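Local atomic coordinates of U4/U6 snRNA-associated-splicing factor PRP24 (Saccharomyces cerevisiae, PDB entry 5TF6), a protein that acts as a recycling factor of the spliceosome, binding U6 snRNA, during the removal of introns from precursor messenger RNA. Residues R183-E188 with R248-S253; E279-L284 with G322-F327. One frame throughout, in Å; residues are numbered along the deposited sequence.

Contact 1 of 2, residues R183-E188 with R248-S253. With nucleotides of chain B.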
loop_
_atom_site.group_PDB
_atom_site.type_symbol
_atom_site.label_atom_id
_atom_site.label_comp_id
_atom_site.label_asym_id
_atom_site.label_seq_id
_atom_site.Cartn_x
_atom_site.Cartn_y
_atom_site.Cartn_z
ATOM N N ARG A 183 -22.638 4.967 -19.873
ATOM C CA ARG A 183 -22.276 6.357 -20.105
ATOM C C ARG A 183 -23.174 7.015 -21.150
ATOM O O ARG A 183 -23.684 6.344 -22.069
ATOM C CB ARG A 183 -20.831 6.424 -20.565
ATOM C CG ARG A 183 -19.825 6.097 -19.491
ATOM C CD ARG A 183 -18.410 6.170 -20.035
ATOM N NE ARG A 183 -18.064 5.025 -20.878
ATOM C CZ ARG A 183 -16.834 4.741 -21.312
ATOM N NH1 ARG A 183 -15.811 5.523 -21.022
ATOM N NH2 ARG A 183 -16.622 3.678 -22.063
ATOM N N ASN A 184 -23.333 8.323 -21.019
ATOM C CA ASN A 184 -24.025 9.174 -22.007
ATOM C C ASN A 184 -25.526 9.013 -21.966
ATOM O O ASN A 184 -26.241 9.186 -22.962
ATOM C CB ASN A 184 -23.485 8.973 -23.423
ATOM C CG ASN A 184 -22.179 9.660 -23.632
ATOM O OD1 ASN A 184 -21.810 10.544 -22.859
ATOM N ND2 ASN A 184 -21.462 9.282 -24.685
ATOM N N LEU A 185 -26.019 8.677 -20.786
ATOM C CA LEU A 185 -27.427 8.721 -20.531
ATOM C C LEU A 185 -27.833 10.189 -20.415
ATOM O O LEU A 185 -27.018 11.058 -20.099
ATOM C CB LEU A 185 -27.746 8.020 -19.229
ATOM C CG LEU A 185 -27.400 6.546 -19.073
ATOM C CD1 LEU A 185 -27.468 6.120 -17.612
ATOM C CD2 LEU A 185 -28.382 5.723 -19.892
ATOM N N SER A 186 -29.096 10.459 -20.686
ATOM C CA SER A 186 -29.634 11.770 -20.467
ATOM C C SER A 186 -30.198 11.769 -19.052
ATOM O O SER A 186 -30.366 10.704 -18.414
ATOM C CB SER A 186 -30.747 12.010 -21.487
ATOM O OG SER A 186 -31.809 11.082 -21.291
ATOM N N THR A 187 -30.589 12.933 -18.557
ATOM C CA THR A 187 -31.233 12.956 -17.235
ATOM C C THR A 187 -32.547 12.197 -17.223
ATOM O O THR A 187 -32.995 11.705 -16.191
ATOM C CB THR A 187 -31.438 14.390 -16.736
ATOM O OG1 THR A 187 -32.105 15.129 -17.757
ATOM C CG2 THR A 187 -30.070 15.056 -16.429
ATOM N N GLU A 188 -33.182 12.079 -18.367
ATOM C CA GLU A 188 -34.494 11.408 -18.419
ATOM C C GLU A 188 -34.281 9.906 -18.249
ATOM O O GLU A 188 -35.120 9.222 -17.730
ATOM C CB GLU A 188 -35.219 11.709 -19.771
ATOM C CG GLU A 188 -35.620 13.166 -20.090
ATOM C CD GLU A 188 -34.491 14.218 -19.984
ATOM O OE1 GLU A 188 -34.561 15.034 -19.034
ATOM O OE2 GLU A 188 -33.538 14.259 -20.814
ATOM N N ARG A 248 -30.711 8.445 -27.006
ATOM C CA ARG A 248 -29.257 8.437 -26.888
ATOM C C ARG A 248 -28.636 7.175 -27.471
ATOM O O ARG A 248 -29.255 6.087 -27.410
ATOM C CB ARG A 248 -28.880 8.616 -25.422
ATOM C CG ARG A 248 -29.616 9.772 -24.748
ATOM C CD ARG A 248 -29.214 11.152 -25.292
ATOM N NE ARG A 248 -27.993 11.452 -24.615
ATOM C CZ ARG A 248 -27.708 12.516 -23.896
ATOM N NH1 ARG A 248 -28.527 13.533 -23.832
ATOM N NH2 ARG A 248 -26.543 12.527 -23.260
ATOM N N GLU A 249 -27.470 7.320 -28.106
ATOM C CA GLU A 249 -26.600 6.196 -28.271
ATOM C C GLU A 249 -25.770 6.060 -26.977
ATOM O O GLU A 249 -24.861 6.864 -26.738
ATOM C CB GLU A 249 -25.681 6.317 -29.487
ATOM C CG GLU A 249 -24.921 5.006 -29.770
ATOM C CD GLU A 249 -23.486 5.176 -30.291
ATOM O OE1 GLU A 249 -23.409 5.459 -31.497
ATOM O OE2 GLU A 249 -22.458 4.988 -29.532
ATOM N N ILE A 250 -26.050 5.028 -26.176
ATOM C CA ILE A 250 -25.319 4.815 -24.927
ATOM C C ILE A 250 -24.103 3.978 -25.112
ATOM O O ILE A 250 -23.991 3.294 -26.102
ATOM C CB ILE A 250 -26.150 4.159 -23.811
ATOM C CG1 ILE A 250 -26.698 2.788 -24.226
ATOM C CG2 ILE A 250 -27.288 5.072 -23.378
ATOM C CD1 ILE A 250 -27.444 2.134 -23.097
ATOM N N SER A 251 -23.205 4.067 -24.132
ATOM C CA SER A 251 -22.032 3.254 -24.044
ATOM C C SER A 251 -22.100 2.393 -22.792
ATOM O O SER A 251 -22.628 2.801 -21.797
ATOM C CB SER A 251 -20.796 4.116 -23.985
ATOM O OG SER A 251 -20.593 4.802 -25.212
ATOM N N VAL A 252 -21.554 1.189 -22.870
ATOM C CA VAL A 252 -21.616 0.214 -21.813
ATOM C C VAL A 252 -20.311 -0.530 -21.903
ATOM O O VAL A 252 -19.860 -0.945 -23.000
ATOM C CB VAL A 252 -22.802 -0.781 -21.979
ATOM C CG1 VAL A 252 -22.903 -1.761 -20.804
ATOM C CG2 VAL A 252 -24.125 -0.028 -22.084
ATOM N N SER A 253 -19.668 -0.656 -20.757
ATOM C CA SER A 253 -18.360 -1.252 -20.695
ATOM C C SER A 253 -18.159 -1.706 -19.295
ATOM O O SER A 253 -18.908 -1.335 -18.399
ATOM C CB SER A 253 -17.313 -0.237 -21.100
ATOM O OG SER A 253 -17.363 0.910 -20.270
ATOM P P A B 62 -12.166 1.655 -25.950
ATOM O OP1 A B 62 -12.440 2.762 -24.978
ATOM O OP2 A B 62 -12.042 0.245 -25.493
ATOM O "O5'" A B 62 -13.277 1.555 -27.081
ATOM C "C5'" A B 62 -13.699 2.734 -27.766
ATOM C "C4'" A B 62 -15.185 2.819 -27.660
ATOM O "O4'" A B 62 -15.599 2.816 -26.268
ATOM C "C3'" A B 62 -15.777 4.092 -28.225
ATOM O "O3'" A B 62 -15.836 3.861 -29.609
ATOM C "C2'" A B 62 -17.098 4.141 -27.495
ATOM O "O2'" A B 62 -18.020 3.180 -27.965
ATOM C "C1'" A B 62 -16.652 3.734 -26.095
ATOM N N9 A B 62 -16.138 4.846 -25.319
ATOM C C8 A B 62 -14.834 5.140 -25.009
ATOM N N7 A B 62 -14.694 6.228 -24.294
ATOM C C5 A B 62 -15.992 6.692 -24.139
ATOM C C6 A B 62 -16.521 7.795 -23.462
ATOM N N6 A B 62 -15.779 8.678 -22.795
ATOM N N1 A B 62 -17.859 7.964 -23.490
ATOM C C2 A B 62 -18.602 7.077 -24.156
ATOM N N3 A B 62 -18.220 5.998 -24.830
ATOM C C4 A B 62 -16.889 5.853 -24.768
ATOM P P C B 63 -15.655 5.070 -30.608
ATOM O OP1 C B 63 -15.872 4.530 -31.980
ATOM O OP2 C B 63 -14.390 5.759 -30.266
ATOM O "O5'" C B 63 -16.871 6.048 -30.261
ATOM C "C5'" C B 63 -18.228 5.679 -30.579
ATOM C "C4'" C B 63 -19.195 6.697 -30.035
ATOM O "O4'" C B 63 -19.052 6.776 -28.600
ATOM C "C3'" C B 63 -18.964 8.129 -30.471
ATOM O "O3'" C B 63 -19.442 8.287 -31.789
ATOM C "C2'" C B 63 -19.730 8.903 -29.409
ATOM O "O2'" C B 63 -21.140 9.018 -29.535
ATOM C "C1'" C B 63 -19.377 8.087 -28.171
ATOM N N1 C B 63 -18.217 8.649 -27.492
ATOM C C2 C B 63 -18.429 9.741 -26.666
ATOM O O2 C B 63 -19.580 10.160 -26.526
ATOM N N3 C B 63 -17.383 10.292 -26.011
ATOM C C4 C B 63 -16.157 9.784 -26.172
ATOM N N4 C B 63 -15.155 10.358 -25.512
ATOM C C5 C B 63 -15.909 8.669 -27.022
ATOM C C6 C B 63 -16.960 8.132 -27.652
ATOM P P A B 11 -21.833 17.489 -19.267
ATOM O OP1 A B 11 -22.170 16.199 -19.911
ATOM O OP2 A B 11 -22.856 18.140 -18.434
ATOM O "O5'" A B 11 -20.530 17.325 -18.367
ATOM C "C5'" A B 11 -20.697 16.909 -16.993
ATOM C "C4'" A B 11 -19.522 16.071 -16.574
ATOM O "O4'" A B 11 -19.528 14.807 -17.308
ATOM C "C3'" A B 11 -18.177 16.721 -16.859
ATOM O "O3'" A B 11 -17.232 16.333 -15.890
ATOM C "C2'" A B 11 -17.774 16.090 -18.186
ATOM O "O2'" A B 11 -16.370 16.143 -18.390
ATOM C "C1'" A B 11 -18.308 14.660 -18.004
ATOM N N9 A B 11 -18.584 13.896 -19.219
ATOM C C8 A B 11 -19.724 14.005 -19.977
ATOM N N7 A B 11 -19.767 13.174 -20.990
ATOM C C5 A B 11 -18.601 12.436 -20.868
ATOM C C6 A B 11 -18.073 11.380 -21.626
ATOM N N6 A B 11 -18.675 10.874 -22.703
ATOM N N1 A B 11 -16.872 10.876 -21.254
ATOM C C2 A B 11 -16.270 11.394 -20.169
ATOM N N3 A B 11 -16.686 12.367 -19.356
ATOM C C4 A B 11 -17.861 12.867 -19.777
HETATM O O HOH W 1 -19.370 2.800 -20.884
HETATM O O HOH W 2 -18.114 1.766 -24.006
HETATM O O HOH W 3 -22.166 6.772 -26.306
#

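Contact 2 of 2, residues E279-L284 with G322-F327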
loop_
_atom_site.group_PDB
_atom_site.type_symbol
_atom_site.label_atom_id
_atom_site.label_comp_id
_atom_site.label_asym_id
_atom_site.label_seq_id
_atom_site.Cartn_x
_atom_site.Cartn_y
_atom_site.Cartn_z
ATOM N N GLU A 279 2.381 25.301 -12.770
ATOM C CA GLU A 279 2.947 26.293 -11.799
ATOM C C GLU A 279 2.449 25.977 -10.411
ATOM O O GLU A 279 3.059 26.390 -9.418
ATOM C CB GLU A 279 2.551 27.727 -12.161
ATOM C CG GLU A 279 3.168 28.269 -13.462
ATOM C CD GLU A 279 4.086 29.483 -13.289
ATOM O OE1 GLU A 279 3.611 30.539 -12.798
ATOM O OE2 GLU A 279 5.279 29.393 -13.671
ATOM N N THR A 280 1.353 25.202 -10.363
ATOM C CA THR A 280 0.730 24.844 -9.117
ATOM C C THR A 280 1.317 23.617 -8.491
ATOM O O THR A 280 0.935 23.287 -7.382
ATOM C CB THR A 280 -0.793 24.612 -9.225
ATOM O OG1 THR A 280 -1.051 23.457 -10.009
ATOM C CG2 THR A 280 -1.525 25.809 -9.806
ATOM N N LEU A 281 2.245 22.922 -9.142
ATOM C CA LEU A 281 2.684 21.688 -8.543
ATOM C C LEU A 281 4.151 21.603 -8.306
ATOM O O LEU A 281 4.882 22.289 -8.941
ATOM C CB LEU A 281 2.226 20.534 -9.385
ATOM C CG LEU A 281 2.885 20.368 -10.737
ATOM C CD1 LEU A 281 4.230 19.702 -10.612
ATOM C CD2 LEU A 281 1.962 19.566 -11.617
ATOM N N ILE A 282 4.586 20.767 -7.368
ATOM C CA ILE A 282 5.987 20.482 -7.242
ATOM C C ILE A 282 6.142 18.980 -7.032
ATOM O O ILE A 282 5.223 18.311 -6.601
ATOM C CB ILE A 282 6.669 21.218 -6.052
ATOM C CG1 ILE A 282 6.311 20.543 -4.781
ATOM C CG2 ILE A 282 6.304 22.707 -5.974
ATOM C CD1 ILE A 282 6.925 21.161 -3.578
ATOM N N CYS A 283 7.343 18.497 -7.263
ATOM C CA CYS A 283 7.678 17.160 -7.036
ATOM C C CYS A 283 8.654 16.988 -5.909
ATOM O O CYS A 283 9.596 17.768 -5.777
ATOM C CB CYS A 283 8.337 16.636 -8.326
ATOM S SG CYS A 283 7.221 16.576 -9.749
ATOM N N LEU A 284 8.502 15.890 -5.185
ATOM C CA LEU A 284 9.480 15.441 -4.202
ATOM C C LEU A 284 10.091 14.105 -4.654
ATOM O O LEU A 284 9.398 13.253 -5.128
ATOM C CB LEU A 284 8.841 15.219 -2.831
ATOM C CG LEU A 284 7.996 16.327 -2.178
ATOM C CD1 LEU A 284 7.580 15.918 -0.784
ATOM C CD2 LEU A 284 8.800 17.605 -2.064
ATOM N N GLY A 322 9.249 9.328 -7.280
ATOM C CA GLY A 322 8.779 10.575 -6.733
ATOM C C GLY A 322 7.314 10.670 -6.482
ATOM O O GLY A 322 6.607 9.651 -6.474
ATOM N N ALA A 323 6.892 11.904 -6.255
ATOM C CA ALA A 323 5.538 12.244 -5.993
ATOM C C ALA A 323 5.261 13.642 -6.406
ATOM O O ALA A 323 6.135 14.500 -6.373
ATOM C CB ALA A 323 5.234 12.111 -4.527
ATOM N N ILE A 324 4.021 13.896 -6.749
ATOM C CA ILE A 324 3.615 15.178 -7.136
ATOM C C ILE A 324 2.654 15.758 -6.096
ATOM O O ILE A 324 1.731 15.101 -5.691
ATOM C CB ILE A 324 2.907 15.105 -8.455
ATOM C CG1 ILE A 324 3.934 14.876 -9.561
ATOM C CG2 ILE A 324 2.172 16.367 -8.719
ATOM C CD1 ILE A 324 3.299 14.656 -10.944
ATOM N N ILE A 325 2.881 17.022 -5.714
ATOM C CA ILE A 325 2.016 17.737 -4.774
ATOM C C ILE A 325 1.431 18.875 -5.551
ATOM O O ILE A 325 2.176 19.678 -6.079
ATOM C CB ILE A 325 2.805 18.315 -3.600
ATOM C CG1 ILE A 325 3.595 17.225 -2.927
ATOM C CG2 ILE A 325 1.828 18.863 -2.580
ATOM C CD1 ILE A 325 4.614 17.735 -1.914
ATOM N N ILE A 326 0.113 18.925 -5.655
ATOM C CA ILE A 326 -0.567 20.023 -6.299
ATOM C C ILE A 326 -1.061 20.958 -5.202
ATOM O O ILE A 326 -1.789 20.543 -4.328
ATOM C CB ILE A 326 -1.751 19.489 -7.138
ATOM C CG1 ILE A 326 -1.228 18.546 -8.200
ATOM C CG2 ILE A 326 -2.503 20.622 -7.822
ATOM C CD1 ILE A 326 -2.311 17.959 -9.064
ATOM N N PHE A 327 -0.645 22.214 -5.249
ATOM C CA PHE A 327 -0.990 23.209 -4.205
ATOM C C PHE A 327 -2.134 24.076 -4.649
ATOM O O PHE A 327 -2.560 23.984 -5.800
ATOM C CB PHE A 327 0.200 24.084 -3.879
ATOM C CG PHE A 327 1.264 23.371 -3.134
ATOM C CD1 PHE A 327 1.113 23.091 -1.803
ATOM C CD2 PHE A 327 2.405 22.945 -3.766
ATOM C CE1 PHE A 327 2.091 22.400 -1.113
ATOM C CE2 PHE A 327 3.398 22.282 -3.071
ATOM C CZ PHE A 327 3.248 22.001 -1.738
#

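Contact 1 of 2, residues R183-E188 with R248-S253
One water links Asn184 to Glu249 and Ser251: it accepts from Asn184 ND2 at 3.1 Å and donates to Glu249 O and to Ser251 OG. That hydroxyl donates a hydrogen bond to N3 of A62 of chain B (OG to N3 2.7 Å). The Asn184 amide reads two more bases, its ND2 donating to O2 of C63 of chain B at 2.8 Å while OD1 accepts from N6 of A11 of chain B. Arg183 bends at chi3 (-75°), and C5 of A62 of chain B lies over one face of its guanidinium; a second water ties Arg183 NE to Ser253 OG. In the backbone, Arg183 and Ser251 form an antiparallel hydrogen-bonded pair, Arg183 N to Ser251 O at 2.9 Å. Asn184 and Leu185, facing Cys222, form a G1 beta bulge. Arg248 folds back so that Leu185 C and Ser186 CB lie over one guanidinium face. Its NE and NH2 make only weak bonds to Asn184 O, and NH2 donates to Asn220 O. On this RNA recognition motif sheet, the water joining Asn184 to the Ser251 hydroxyl probably helps orient both toward the base edges they bond, consistent with recognition of base identity and not the backbone alone.

Contact 2 of 2, residues E279-L284 with G322-F327
Thr280 O accepts from Phe327 N at 2.9 Å, the first of five backbone hydrogen bonds that zip the two segments together antiparallel. Ile282 and Ile325 exchange a reciprocal pair, the Ile325 N to Ile282 O bond being the shortest at 2.8 Å and nearly straight (174° at the hydrogen). Leu284 and Ala323 do the same, though Ala323 N reaches Leu284 O at a more bent 138°. At the non-hydrogen-bonded positions, alpha carbons lean on carbonyls: Leu281 CA approaches Ile325 O, and Cys283 CA comes within 3.1 Å of Ala323 O. These are the first and third strands of an RRM sheet, in the order 2-3-1-5-4, and the family here is the occluded RNA-recognition motif. The face bearing Cys283 and Ile324, where SG touches Ile324 CG1 at 3.7 Å, is covered near Cys283 by helix 355-366, with Ile355 and Met358 against it. On the face of Ile282, Leu284 and Ile325 the apolar contacts include an aromatic ring. Ile282, its CG1 set between the backbone N and carbonyl carbon (chi1 76°), brings CG1 in plane to the edge of the Phe327 ring, with CD1 3.7 Å from CE2, while Ile325 CG2 lies over one face of that ring, toward its rim. Leu284 CD1 meets Ile325 CD1 at 3.7 Å. Helix 293-303 packs on Ala323 and Ile325, and helix 330-340 on Ile282 and Phe327.

In the fold
Both contacts join the first strand of an RRM sheet to a neighbour, but on different sides: contact 1 pairs strand 179-185 with the last long strand, 248-254, in the third motif, whereas contact 2 pairs strand 281-285 with strand 322-327 in the fourth. Their centres lie about 36 Å apart in separate domains. Contact 1 is partly buried, polar and wet, with Arg183, Asn184 and Ser251 turned to RNA bases. Contact 2 is buried, its side chains almost all apolar and its hydrogen bonds across the strands confined to the backbone, about 9 Å from the nucleic acid at its nearest atom. Helix 355-366 packs on the Cys283 side of its sheet, consistent with an occluded RNA-binding surface.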